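Putative polyphosphate kinase 2 (Pseudomonas aeruginosa PAO1, PDB 3CZP) transfers a phosphate from inorganic polyphosphate to AMP to make ADP, and to GMP less efficiently, using magnesium as cofactor. Local coordinates at residues E139-L142 with C143-A147; R342-P345 with Y346-F350; G378-P382 with A383-R387; F395-Q398 with L399-G403. All coordinates share one frame; numbering follows the deposited sequence. Where two conformers were deposited one is given.

Contact 1. Residues E139-L142 with C143-A147; sequences ERML and CDEGA. With EDO (1,2-ethanediol), chain G.
Leu142 and Ala147 close the end of helix 125-144 in a Schellman motif. Two bonds lead back into the last turn: Ala147 N to Leu142 O at 2.9 Å, and a weak one from Gly146 N to Cys143 O. Gly146 N also makes a weak bond to Leu142 O. Gly146 has a positive phi of 130°, which glycine, having no CB, adopts readily. Before this end the regular i to i+4 bonds run on. Cys143 N reaches Glu139 O, Asp144 N reaches Arg140 O at 2.7 Å, and Glu145 N reaches Met141 O.

Apolar contact is slight. Leu142 CB meets Ala147 CB at 4.1 Å.

The polar side chains lie one turn apart. Arg140 leaves the helix with CG opposite its backbone N (chi1 -172°), and its CG comes to 3.8 Å from Asp144 OD2. The guanidinium and carboxylate planes are 57° apart and their charged atoms do not meet. Arg140 NH1 gives a weak bond to O2 of an ethanediol, probably from the crystallisation liquor. Arg140 NH2 pairs with Glu136. Glu145 bends at chi2, and its carboxylate is held by Arg370, Arg387 and the N-H of Tyr346.

Inside the first PPK2 domain, Leu142 packs on Ile45 of strand 44-50. Cys143 touches Leu149 of strand 148-155. The Glu139 carboxylate pairs with Lys151 of that strand and is bonded by Tyr111 and Trp110. On the side of the second domain, Met141 and Asp144 touch helix 382-402.

Contact 2. Residues R342-P345 with Y346-F350; sequences RAQP and YLWRF
Gln344 lies over one face of the Trp348 indole. Its CG stands 3.7 Å from the centroid of the five-membered ring and 17° off the normal, a CH-pi contact. The amide follows the same face. Its plane is 14° from that of the indole, so the two flat groups stack. Gln344 OE1 comes to 3.6 Å from Trp348 CD1. The bend at chi2 (-80°) folds the Gln344 amide back over the ring.

Pro345 begins a type I beta turn that ends at Trp348. Trp348 N bonds to Pro345 O at 3.0 Å. Pro345 CG also meets Trp348 CB at 4.4 Å.

Arg349, in the conformer modelled, joins the two segments through water. One water lies 2.8 Å from Pro345 O and accepts from Arg349 NE at 3.0 Å. It lies in the guanidinium plane. A second water donates to Gln344 O and accepts a weak bond from Arg349 NH2. The Tyr346 ring sets its CD1 over the centre of one guanidinium face, 3.6 Å above the plane.

Farther out, Gln344 NE2 bonds to Leu97 O of the first domain. Tyr346 OH bonds to Trp367 O and Arg370 N. Pro345, Leu347 and Trp348 all touch Trp94 of helix 91-96.

The amide therefore uses its face on the indole and its N-H on Leu97. The waters link the arginine to the carbonyls of Gln344 and Pro345, just before and at the start of the turn. The tyrosine ring lies against one face of the guanidinium. Part of the contact is thus a stack of flat groups, and some of its polar links depend on ordered water.

Contact 3. Residues G378-P382 with A383-R387; sequences GFCAP and ADWLR
Ala381 and Asp384 bond to each other at the start of helix 382-402. Ala381 is the N-cap residue. Its N-H reaches OD2 of Asp384, the third helical residue, at 3.0 Å, on the anti side of the carboxylate and 32° out of its plane. This is one half of a capping box; alanine has no side-chain group for the other half. The carboxylate is turned back there because Asp384 CG lies opposite its own carbonyl carbon (chi1 -60°). A negative group in this first turn would probably interact well with the helix dipole. Asp384 OD1 instead takes a salt bridge from Arg387 NH2 at 3.0 Å, met from above the carboxylate plane.

In the backbone, Trp385 N bonds to Ala381 O at 3.2 Å, and Leu386 N to Pro382 O at 3.0 Å. Asp384 N adds a weak bond to Ala381 O. Pro382, which has no N-H to give, occupies the first helical position.

The contacts of the indole follow from the chi1 of Trp385 (62°), which swings it back toward the loop. Pro382 CA then lies 3.4 Å from Trp385 NE1, and Pro382 O lies above one face near the rim. Cys380 SG comes to the indole edge, in its plane, 4.0 Å from Trp385 CD1, a side-on sulfur-aromatic contact. Cys380 CB also packs on Asp384 CB.

The contact is at the surface, where the loop after helix 370-377 turns into helix 382-402. Arg375 makes a cation-pi contact with Trp385, and Cys380 touches Arg370 and Glu374 of that preceding helix. Arg387 also pairs with Glu391 and with Glu145 of the first domain.

Contact 4. Residues F395-Q398 with L399-G403; sequences FEEQ and LSEYG
Phe395 meets Leu399 one turn farther along helix 382-402. Phe395 CE1 lies 4.0 Å from Leu399 CD2. Leu399 CD1 comes over the same ring, toward its rim and 4.1 Å above the plane. The first torsion of Phe395 (178°) puts the ring opposite the backbone N, and the leucine branches slant across it. Their backbones are tied by Leu399 N to Phe395 O at 3.1 Å. The Phe395 ring is also met edge-to-face by Trp367, and Trp351 touches both residues.

Glu396 O takes a nearly straight bond from Ser400 N at 3.0 Å, with an N-H...O angle of 169°. Its buried carboxylate turns away to Lys408, Tyr368 and Trp367.

Glu397 O accepts from Glu401 N at 2.9 Å. The two side chains run side by side and point the same way. Their carboxylates are stacked, with planes 22° apart. Glu397 OE2 and Glu401 OE2 are 4.2 Å apart, so the like charges probably repel. Glu397 OE1 has a long, weak ion pair with Arg137 as well. Glu401 CD lies 4.0 Å from Glu397 CG.

Gln398 O receives only a weak bond from Tyr402 N, where the helix is ending. Tyr402 OH bonds to Leu85 O of the first domain.

Gly403 then leaves the helix with positive phi in a Schellman motif, its N bonded back to Ser400 O at 2.8 Å. Strand 404-412 follows at once. Such a helix leading into a parallel strand belongs to the alpha/beta fold of the P-loop NTPase clan, to which the PPK2 family belongs.

Overall arrangement
Contacts 2, 3 and 4 belong to the second PPK2 domain, and contact 1 to the first. Contact 3 is at the surface; the other three are partly buried. Contacts 3 and 4 share helix 382-402, one at its start and one at its end, with centres about 24 Å apart. Contacts 1 and 4 both finish a helix with a Schellman glycine, whereas contact 3 begins one with a charged side chain. Contact 2 differs in using an indole stack and waters. Contact 1 touches both contact 2 and contact 3 across the domain boundary, with Glu145 serving both. Contact 2 meets contact 4 by apolar packing at Phe395.

Contact 1. Residues E139-L142 with C143-A147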
loop_
_atom_site.group_PDB
_atom_site.type_symbol
_atom_site.label_atom_id
_atom_site.label_comp_id
_atom_site.label_asym_id
_atom_site.label_seq_id
_atom_site.Cartn_x
_atom_site.Cartn_y
_atom_site.Cartn_z
ATOM N N GLU A 139 -3.508 -17.746 -12.345
ATOM C CA GLU A 139 -4.972 -17.862 -12.209
ATOM C C GLU A 139 -5.402 -19.029 -11.358
ATOM O O GLU A 139 -6.330 -18.891 -10.572
ATOM C CB GLU A 139 -5.668 -17.927 -13.523
ATOM C CG GLU A 139 -5.396 -16.637 -14.282
ATOM C CD GLU A 139 -6.001 -16.568 -15.595
ATOM O OE1 GLU A 139 -6.734 -17.512 -15.970
ATOM O OE2 GLU A 139 -5.700 -15.529 -16.296
ATOM N N ARG A 140 -4.708 -20.147 -11.498
ATOM C CA ARG A 140 -5.079 -21.341 -10.700
ATOM C C ARG A 140 -4.956 -21.096 -9.202
ATOM O O ARG A 140 -5.789 -21.569 -8.401
ATOM C CB ARG A 140 -4.264 -22.547 -11.132
ATOM C CG ARG A 140 -4.687 -23.858 -10.506
ATOM C CD ARG A 140 -3.740 -24.999 -10.802
ATOM N NE ARG A 140 -3.997 -25.446 -12.165
ATOM C CZ ARG A 140 -4.923 -26.349 -12.518
ATOM N NH1 ARG A 140 -5.664 -26.999 -11.606
ATOM N NH2 ARG A 140 -5.096 -26.612 -13.800
HETATM N N MSE A 141 -3.898 -20.384 -8.828
HETATM C CA MSE A 141 -3.617 -20.123 -7.425
HETATM C C MSE A 141 -4.657 -19.155 -6.858
HETATM O O MSE A 141 -5.114 -19.297 -5.749
HETATM C CB MSE A 141 -2.192 -19.559 -7.304
HETATM C CG MSE A 141 -1.827 -18.993 -5.941
HETATM SE SE MSE A 141 -0.004 -18.326 -5.867
HETATM C CE MSE A 141 -0.030 -17.235 -7.485
ATOM N N LEU A 142 -4.986 -18.145 -7.640
ATOM C CA LEU A 142 -5.993 -17.185 -7.231
ATOM C C LEU A 142 -7.303 -17.808 -7.005
ATOM O O LEU A 142 -7.960 -17.471 -6.014
ATOM C CB LEU A 142 -6.200 -16.113 -8.263
ATOM C CG LEU A 142 -5.029 -15.196 -8.489
ATOM C CD1 LEU A 142 -5.445 -14.117 -9.512
ATOM C CD2 LEU A 142 -4.542 -14.575 -7.163
ATOM N N CYS A 143 -7.694 -18.688 -7.911
ATOM C CA CYS A 143 -8.952 -19.441 -7.790
ATOM C C CYS A 143 -8.892 -20.470 -6.693
ATOM O O CYS A 143 -9.880 -20.667 -5.989
ATOM C CB CYS A 143 -9.348 -20.108 -9.114
ATOM S SG CYS A 143 -9.730 -18.916 -10.386
ATOM N N ASP A 144 -7.746 -21.123 -6.530
ATOM C CA ASP A 144 -7.519 -22.029 -5.353
ATOM C C ASP A 144 -7.651 -21.283 -4.017
ATOM O O ASP A 144 -8.129 -21.816 -3.048
ATOM C CB ASP A 144 -6.123 -22.648 -5.419
ATOM C CG ASP A 144 -6.022 -23.840 -6.355
ATOM O OD1 ASP A 144 -7.060 -24.453 -6.702
ATOM O OD2 ASP A 144 -4.883 -24.185 -6.768
ATOM N N GLU A 145 -7.193 -20.041 -3.975
ATOM C CA GLU A 145 -7.360 -19.143 -2.821
ATOM C C GLU A 145 -8.785 -18.578 -2.599
ATOM O O GLU A 145 -9.097 -18.057 -1.537
ATOM C CB GLU A 145 -6.348 -17.977 -2.978
ATOM C CG GLU A 145 -4.885 -18.392 -2.772
ATOM C CD GLU A 145 -4.497 -18.597 -1.307
ATOM O OE1 GLU A 145 -4.792 -17.707 -0.454
ATOM O OE2 GLU A 145 -3.889 -19.641 -0.978
ATOM N N GLY A 146 -9.639 -18.648 -3.620
ATOM C CA GLY A 146 -11.049 -18.377 -3.498
ATOM C C GLY A 146 -11.589 -17.415 -4.515
ATOM O O GLY A 146 -12.802 -17.166 -4.530
ATOM N N ALA A 147 -10.725 -16.849 -5.360
ATOM C CA ALA A 147 -11.203 -15.865 -6.319
ATOM C C ALA A 147 -12.231 -16.450 -7.265
ATOM O O ALA A 147 -12.095 -17.597 -7.739
ATOM C CB ALA A 147 -10.010 -15.240 -7.179
HETATM C C1 EDO G . -8.829 -24.235 -8.952
HETATM O O1 EDO G . -9.944 -24.191 -8.036
HETATM C C2 EDO G . -8.448 -25.692 -9.286
HETATM O O2 EDO G . -7.094 -26.041 -8.921
#

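Contact 2. Residues R342-P345 with Y346-F350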
loop_
_atom_site.group_PDB
_atom_site.type_symbol
_atom_site.label_atom_id
_atom_site.label_comp_id
_atom_site.label_asym_id
_atom_site.label_seq_id
_atom_site.Cartn_x
_atom_site.Cartn_y
_atom_site.Cartn_z
ATOM N N ARG A 342 -5.166 -10.523 5.254
ATOM C CA ARG A 342 -6.117 -11.612 5.301
ATOM C C ARG A 342 -7.227 -11.511 4.190
ATOM O O ARG A 342 -7.797 -12.520 3.776
ATOM C CB ARG A 342 -6.723 -11.666 6.685
ATOM C CG ARG A 342 -5.784 -12.255 7.760
ATOM C CD ARG A 342 -6.554 -12.602 9.070
ATOM N NE ARG A 342 -7.439 -11.492 9.504
ATOM C CZ ARG A 342 -7.141 -10.529 10.399
ATOM N NH1 ARG A 342 -5.979 -10.485 11.064
ATOM N NH2 ARG A 342 -8.046 -9.588 10.672
ATOM N N ALA A 343 -7.505 -10.292 3.718
ATOM C CA ALA A 343 -8.499 -10.017 2.661
ATOM C C ALA A 343 -7.940 -10.357 1.289
ATOM O O ALA A 343 -8.626 -10.179 0.285
ATOM C CB ALA A 343 -8.898 -8.562 2.702
ATOM N N GLN A 344 -6.701 -10.870 1.227
ATOM C CA GLN A 344 -6.005 -11.093 -0.078
ATOM C C GLN A 344 -5.447 -12.527 -0.123
ATOM O O GLN A 344 -5.378 -13.205 0.896
ATOM C CB GLN A 344 -4.894 -10.102 -0.187
ATOM C CG GLN A 344 -5.347 -8.705 -0.238
ATOM C CD GLN A 344 -5.834 -8.309 -1.644
ATOM O OE1 GLN A 344 -5.655 -9.067 -2.591
ATOM N NE2 GLN A 344 -6.463 -7.180 -1.756
ATOM N N PRO A 345 -5.094 -13.032 -1.312
ATOM C CA PRO A 345 -4.489 -14.347 -1.375
ATOM C C PRO A 345 -3.117 -14.384 -0.680
ATOM O O PRO A 345 -2.423 -13.375 -0.604
ATOM C CB PRO A 345 -4.278 -14.568 -2.866
ATOM C CG PRO A 345 -4.336 -13.290 -3.424
ATOM C CD PRO A 345 -5.249 -12.473 -2.654
ATOM N N TYR A 346 -2.774 -15.549 -0.176
ATOM C CA TYR A 346 -1.573 -15.757 0.643
ATOM C C TYR A 346 -0.301 -14.986 0.222
ATOM O O TYR A 346 0.275 -14.271 1.052
ATOM C CB TYR A 346 -1.255 -17.254 0.719
ATOM C CG TYR A 346 -0.069 -17.587 1.589
ATOM C CD1 TYR A 346 -0.110 -17.370 2.983
ATOM C CD2 TYR A 346 1.076 -18.132 1.056
ATOM C CE1 TYR A 346 1.013 -17.664 3.813
ATOM C CE2 TYR A 346 2.168 -18.452 1.879
ATOM C CZ TYR A 346 2.123 -18.226 3.245
ATOM O OH TYR A 346 3.234 -18.537 4.029
ATOM N N LEU A 347 0.139 -15.091 -1.035
ATOM C CA LEU A 347 1.454 -14.468 -1.415
ATOM C C LEU A 347 1.419 -12.973 -1.526
ATOM O O LEU A 347 2.460 -12.352 -1.638
ATOM C CB LEU A 347 1.991 -15.060 -2.723
ATOM C CG LEU A 347 2.423 -16.533 -2.552
ATOM C CD1 LEU A 347 2.713 -17.211 -3.873
ATOM C CD2 LEU A 347 3.606 -16.653 -1.450
ATOM N N TRP A 348 0.228 -12.378 -1.596
ATOM C CA TRP A 348 0.082 -10.922 -1.637
ATOM C C TRP A 348 0.904 -10.193 -0.567
ATOM O O TRP A 348 1.557 -9.167 -0.849
ATOM C CB TRP A 348 -1.424 -10.572 -1.542
ATOM C CG TRP A 348 -1.761 -9.128 -1.717
ATOM C CD1 TRP A 348 -2.140 -8.479 -2.863
ATOM C CD2 TRP A 348 -1.858 -8.163 -0.670
ATOM N NE1 TRP A 348 -2.390 -7.157 -2.616
ATOM C CE2 TRP A 348 -2.251 -6.937 -1.266
ATOM C CE3 TRP A 348 -1.653 -8.209 0.712
ATOM C CZ2 TRP A 348 -2.432 -5.768 -0.518
ATOM C CZ3 TRP A 348 -1.878 -7.044 1.461
ATOM C CH2 TRP A 348 -2.246 -5.844 0.835
ATOM N N ARG A 349 0.863 -10.725 0.650
ATOM C CA ARG A 349 1.584 -10.145 1.773
ATOM C C ARG A 349 3.088 -10.144 1.532
ATOM O O ARG A 349 3.788 -9.264 2.031
ATOM C CB ARG A 349 1.261 -10.900 3.064
ATOM C CG ARG A 349 1.484 -12.401 2.977
ATOM C CD ARG A 349 0.972 -13.108 4.222
ATOM N NE ARG A 349 -0.437 -13.475 4.102
ATOM C CZ ARG A 349 -1.048 -14.358 4.885
ATOM N NH1 ARG A 349 -0.374 -14.970 5.850
ATOM N NH2 ARG A 349 -2.332 -14.632 4.703
ATOM N N PHE A 350 3.581 -11.121 0.776
ATOM C CA PHE A 350 5.017 -11.187 0.501
ATOM C C PHE A 350 5.419 -10.368 -0.686
ATOM O O PHE A 350 6.432 -9.699 -0.631
ATOM C CB PHE A 350 5.448 -12.647 0.364
ATOM C CG PHE A 350 5.086 -13.405 1.580
ATOM C CD1 PHE A 350 5.781 -13.172 2.731
ATOM C CD2 PHE A 350 3.989 -14.265 1.595
ATOM C CE1 PHE A 350 5.435 -13.829 3.920
ATOM C CE2 PHE A 350 3.634 -14.935 2.794
ATOM C CZ PHE A 350 4.316 -14.665 3.930
HETATM O O HOH W 1 -4.687 -15.120 3.220
HETATM O O HOH W 2 -1.953 -12.113 1.890
#

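Contact 3. Residues G378-P382 with A383-R387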
loop_
_atom_site.group_PDB
_atom_site.type_symbol
_atom_site.label_atom_id
_atom_site.label_comp_id
_atom_site.label_asym_id
_atom_site.label_seq_id
_atom_site.Cartn_x
_atom_site.Cartn_y
_atom_site.Cartn_z
ATOM N N GLY A 378 -2.269 -26.395 11.758
ATOM C CA GLY A 378 -3.500 -26.480 10.985
ATOM C C GLY A 378 -4.128 -25.125 10.767
ATOM O O GLY A 378 -5.337 -24.974 10.869
ATOM N N PHE A 379 -3.326 -24.114 10.474
ATOM C CA PHE A 379 -3.890 -22.811 10.223
ATOM C C PHE A 379 -4.403 -22.740 8.783
ATOM O O PHE A 379 -5.059 -21.763 8.396
ATOM C CB PHE A 379 -2.878 -21.701 10.529
ATOM C CG PHE A 379 -2.472 -21.608 11.989
ATOM C CD1 PHE A 379 -3.369 -21.912 13.024
ATOM C CD2 PHE A 379 -1.204 -21.178 12.326
ATOM C CE1 PHE A 379 -2.991 -21.809 14.383
ATOM C CE2 PHE A 379 -0.811 -21.075 13.682
ATOM C CZ PHE A 379 -1.716 -21.397 14.706
ATOM N N CYS A 380 -4.065 -23.750 7.987
ATOM C CA CYS A 380 -4.609 -23.915 6.640
ATOM C C CYS A 380 -4.866 -25.428 6.441
ATOM O O CYS A 380 -4.362 -26.249 7.220
ATOM C CB CYS A 380 -3.651 -23.350 5.567
ATOM S SG CYS A 380 -2.158 -24.342 5.297
ATOM N N ALA A 381 -5.622 -25.782 5.401
ATOM C CA ALA A 381 -5.973 -27.181 5.122
ATOM C C ALA A 381 -4.792 -27.875 4.462
ATOM O O ALA A 381 -3.963 -27.223 3.814
ATOM C CB ALA A 381 -7.212 -27.245 4.196
ATOM N N PRO A 382 -4.698 -29.205 4.626
ATOM C CA PRO A 382 -3.726 -30.004 3.853
ATOM C C PRO A 382 -3.615 -29.671 2.355
ATOM O O PRO A 382 -2.508 -29.585 1.865
ATOM C CB PRO A 382 -4.202 -31.449 4.072
ATOM C CG PRO A 382 -4.856 -31.407 5.418
ATOM C CD PRO A 382 -5.430 -30.030 5.608
ATOM N N ALA A 383 -4.731 -29.511 1.642
ATOM C CA ALA A 383 -4.714 -29.064 0.221
ATOM C C ALA A 383 -3.941 -27.750 0.034
ATOM O O ALA A 383 -3.231 -27.558 -0.976
ATOM C CB ALA A 383 -6.180 -28.925 -0.343
ATOM N N ASP A 384 -4.096 -26.846 1.000
ATOM C CA ASP A 384 -3.501 -25.499 0.931
ATOM C C ASP A 384 -1.990 -25.570 1.056
ATOM O O ASP A 384 -1.276 -24.971 0.251
ATOM C CB ASP A 384 -4.085 -24.543 2.004
ATOM C CG ASP A 384 -5.603 -24.346 1.870
ATOM O OD1 ASP A 384 -6.136 -24.342 0.728
ATOM O OD2 ASP A 384 -6.262 -24.217 2.932
ATOM N N TRP A 385 -1.472 -26.327 2.015
ATOM C CA TRP A 385 -0.004 -26.417 2.070
ATOM C C TRP A 385 0.591 -27.315 0.968
ATOM O O TRP A 385 1.687 -27.033 0.525
ATOM C CB TRP A 385 0.569 -26.652 3.481
ATOM C CG TRP A 385 0.182 -27.927 4.184
ATOM C CD1 TRP A 385 -0.780 -28.043 5.105
ATOM C CD2 TRP A 385 0.770 -29.222 4.042
ATOM N NE1 TRP A 385 -0.870 -29.328 5.547
ATOM C CE2 TRP A 385 0.071 -30.086 4.899
ATOM C CE3 TRP A 385 1.793 -29.749 3.245
ATOM C CZ2 TRP A 385 0.376 -31.447 5.018
ATOM C CZ3 TRP A 385 2.108 -31.097 3.356
ATOM C CH2 TRP A 385 1.401 -31.941 4.246
ATOM N N LEU A 386 -0.134 -28.336 0.468
ATOM C CA LEU A 386 0.423 -29.232 -0.561
ATOM C C LEU A 386 0.651 -28.513 -1.874
ATOM O O LEU A 386 1.626 -28.789 -2.610
ATOM C CB LEU A 386 -0.510 -30.426 -0.818
ATOM C CG LEU A 386 -0.412 -31.543 0.212
ATOM C CD1 LEU A 386 -1.627 -32.470 0.124
ATOM C CD2 LEU A 386 0.893 -32.296 0.024
ATOM N N ARG A 387 -0.260 -27.593 -2.173
ATOM C CA ARG A 387 -0.139 -26.767 -3.376
ATOM C C ARG A 387 0.841 -25.619 -3.200
ATOM O O ARG A 387 1.302 -25.060 -4.182
ATOM C CB ARG A 387 -1.506 -26.271 -3.851
ATOM C CG ARG A 387 -2.265 -25.343 -2.913
ATOM C CD ARG A 387 -3.617 -24.933 -3.463
ATOM N NE ARG A 387 -4.338 -24.190 -2.432
ATOM C CZ ARG A 387 -4.277 -22.876 -2.215
ATOM N NH1 ARG A 387 -3.518 -22.095 -2.947
ATOM N NH2 ARG A 387 -4.969 -22.349 -1.213
#

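Contact 4. Residues F395-Q398 with L399-G403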
loop_
_atom_site.group_PDB
_atom_site.type_symbol
_atom_site.label_atom_id
_atom_site.label_comp_id
_atom_site.label_asym_id
_atom_site.label_seq_id
_atom_site.Cartn_x
_atom_site.Cartn_y
_atom_site.Cartn_z
ATOM N N PHE A 395 6.713 -18.492 -7.651
ATOM C CA PHE A 395 7.065 -17.181 -7.066
ATOM C C PHE A 395 8.549 -16.869 -7.134
ATOM O O PHE A 395 8.975 -15.845 -7.654
ATOM C CB PHE A 395 6.578 -17.201 -5.603
ATOM C CG PHE A 395 6.874 -15.956 -4.788
ATOM C CD1 PHE A 395 6.756 -14.693 -5.322
ATOM C CD2 PHE A 395 7.280 -16.077 -3.475
ATOM C CE1 PHE A 395 6.992 -13.528 -4.530
ATOM C CE2 PHE A 395 7.547 -14.905 -2.701
ATOM C CZ PHE A 395 7.382 -13.652 -3.222
ATOM N N GLU A 396 9.353 -17.797 -6.640
ATOM C CA GLU A 396 10.800 -17.636 -6.599
ATOM C C GLU A 396 11.421 -17.580 -7.966
ATOM O O GLU A 396 12.410 -16.883 -8.168
ATOM C CB GLU A 396 11.455 -18.722 -5.738
ATOM C CG GLU A 396 11.134 -18.467 -4.262
ATOM C CD GLU A 396 11.674 -19.519 -3.319
ATOM O OE1 GLU A 396 12.383 -20.449 -3.768
ATOM O OE2 GLU A 396 11.349 -19.394 -2.122
ATOM N N GLU A 397 10.823 -18.313 -8.902
ATOM C CA GLU A 397 11.237 -18.259 -10.306
ATOM C C GLU A 397 10.940 -16.932 -10.957
ATOM O O GLU A 397 11.753 -16.456 -11.742
ATOM C CB GLU A 397 10.571 -19.378 -11.077
ATOM C CG GLU A 397 10.791 -19.350 -12.539
ATOM C CD GLU A 397 10.038 -20.478 -13.257
ATOM O OE1 GLU A 397 8.771 -20.429 -13.294
ATOM O OE2 GLU A 397 10.738 -21.396 -13.753
ATOM N N GLN A 398 9.757 -16.365 -10.675
ATOM C CA GLN A 398 9.409 -15.009 -11.129
ATOM C C GLN A 398 10.477 -14.009 -10.640
ATOM O O GLN A 398 10.900 -13.128 -11.367
ATOM C CB GLN A 398 8.001 -14.556 -10.644
ATOM C CG GLN A 398 6.712 -15.268 -11.204
ATOM C CD GLN A 398 6.530 -15.043 -12.718
ATOM O OE1 GLN A 398 6.606 -16.004 -13.501
ATOM N NE2 GLN A 398 6.297 -13.776 -13.136
ATOM N N LEU A 399 10.882 -14.113 -9.381
ATOM C CA LEU A 399 11.862 -13.211 -8.796
ATOM C C LEU A 399 13.234 -13.411 -9.521
ATOM O O LEU A 399 13.857 -12.458 -9.974
ATOM C CB LEU A 399 11.984 -13.454 -7.278
ATOM C CG LEU A 399 10.767 -13.282 -6.356
ATOM C CD1 LEU A 399 11.204 -13.538 -4.876
ATOM C CD2 LEU A 399 10.044 -11.856 -6.596
ATOM N N SER A 400 13.697 -14.649 -9.614
ATOM C CA SER A 400 14.967 -14.987 -10.289
ATOM C C SER A 400 15.028 -14.439 -11.716
ATOM O O SER A 400 16.037 -13.880 -12.145
ATOM C CB SER A 400 15.131 -16.510 -10.332
ATOM O OG SER A 400 16.394 -16.896 -10.839
ATOM N N GLU A 401 13.941 -14.641 -12.449
ATOM C CA GLU A 401 13.847 -14.245 -13.842
ATOM C C GLU A 401 14.017 -12.749 -14.038
ATOM O O GLU A 401 14.523 -12.300 -15.062
ATOM C CB GLU A 401 12.522 -14.735 -14.429
ATOM C CG GLU A 401 12.603 -16.230 -14.760
ATOM C CD GLU A 401 11.441 -16.815 -15.585
ATOM O OE1 GLU A 401 10.381 -16.163 -15.804
ATOM O OE2 GLU A 401 11.638 -17.988 -15.987
ATOM N N TYR A 402 13.600 -11.969 -13.053
ATOM C CA TYR A 402 13.756 -10.530 -13.103
ATOM C C TYR A 402 15.173 -10.116 -12.652
ATOM O O TYR A 402 15.565 -8.993 -12.828
ATOM C CB TYR A 402 12.636 -9.860 -12.256
ATOM C CG TYR A 402 12.615 -8.365 -12.424
ATOM C CD1 TYR A 402 12.152 -7.784 -13.582
ATOM C CD2 TYR A 402 13.109 -7.546 -11.443
ATOM C CE1 TYR A 402 12.157 -6.451 -13.717
ATOM C CE2 TYR A 402 13.149 -6.208 -11.605
ATOM C CZ TYR A 402 12.647 -5.655 -12.728
ATOM O OH TYR A 402 12.699 -4.267 -12.888
ATOM N N GLY A 403 15.965 -11.042 -12.102
ATOM C CA GLY A 403 17.368 -10.749 -11.677
ATOM C C GLY A 403 17.513 -10.611 -10.153
ATOM O O GLY A 403 18.542 -10.187 -9.647
#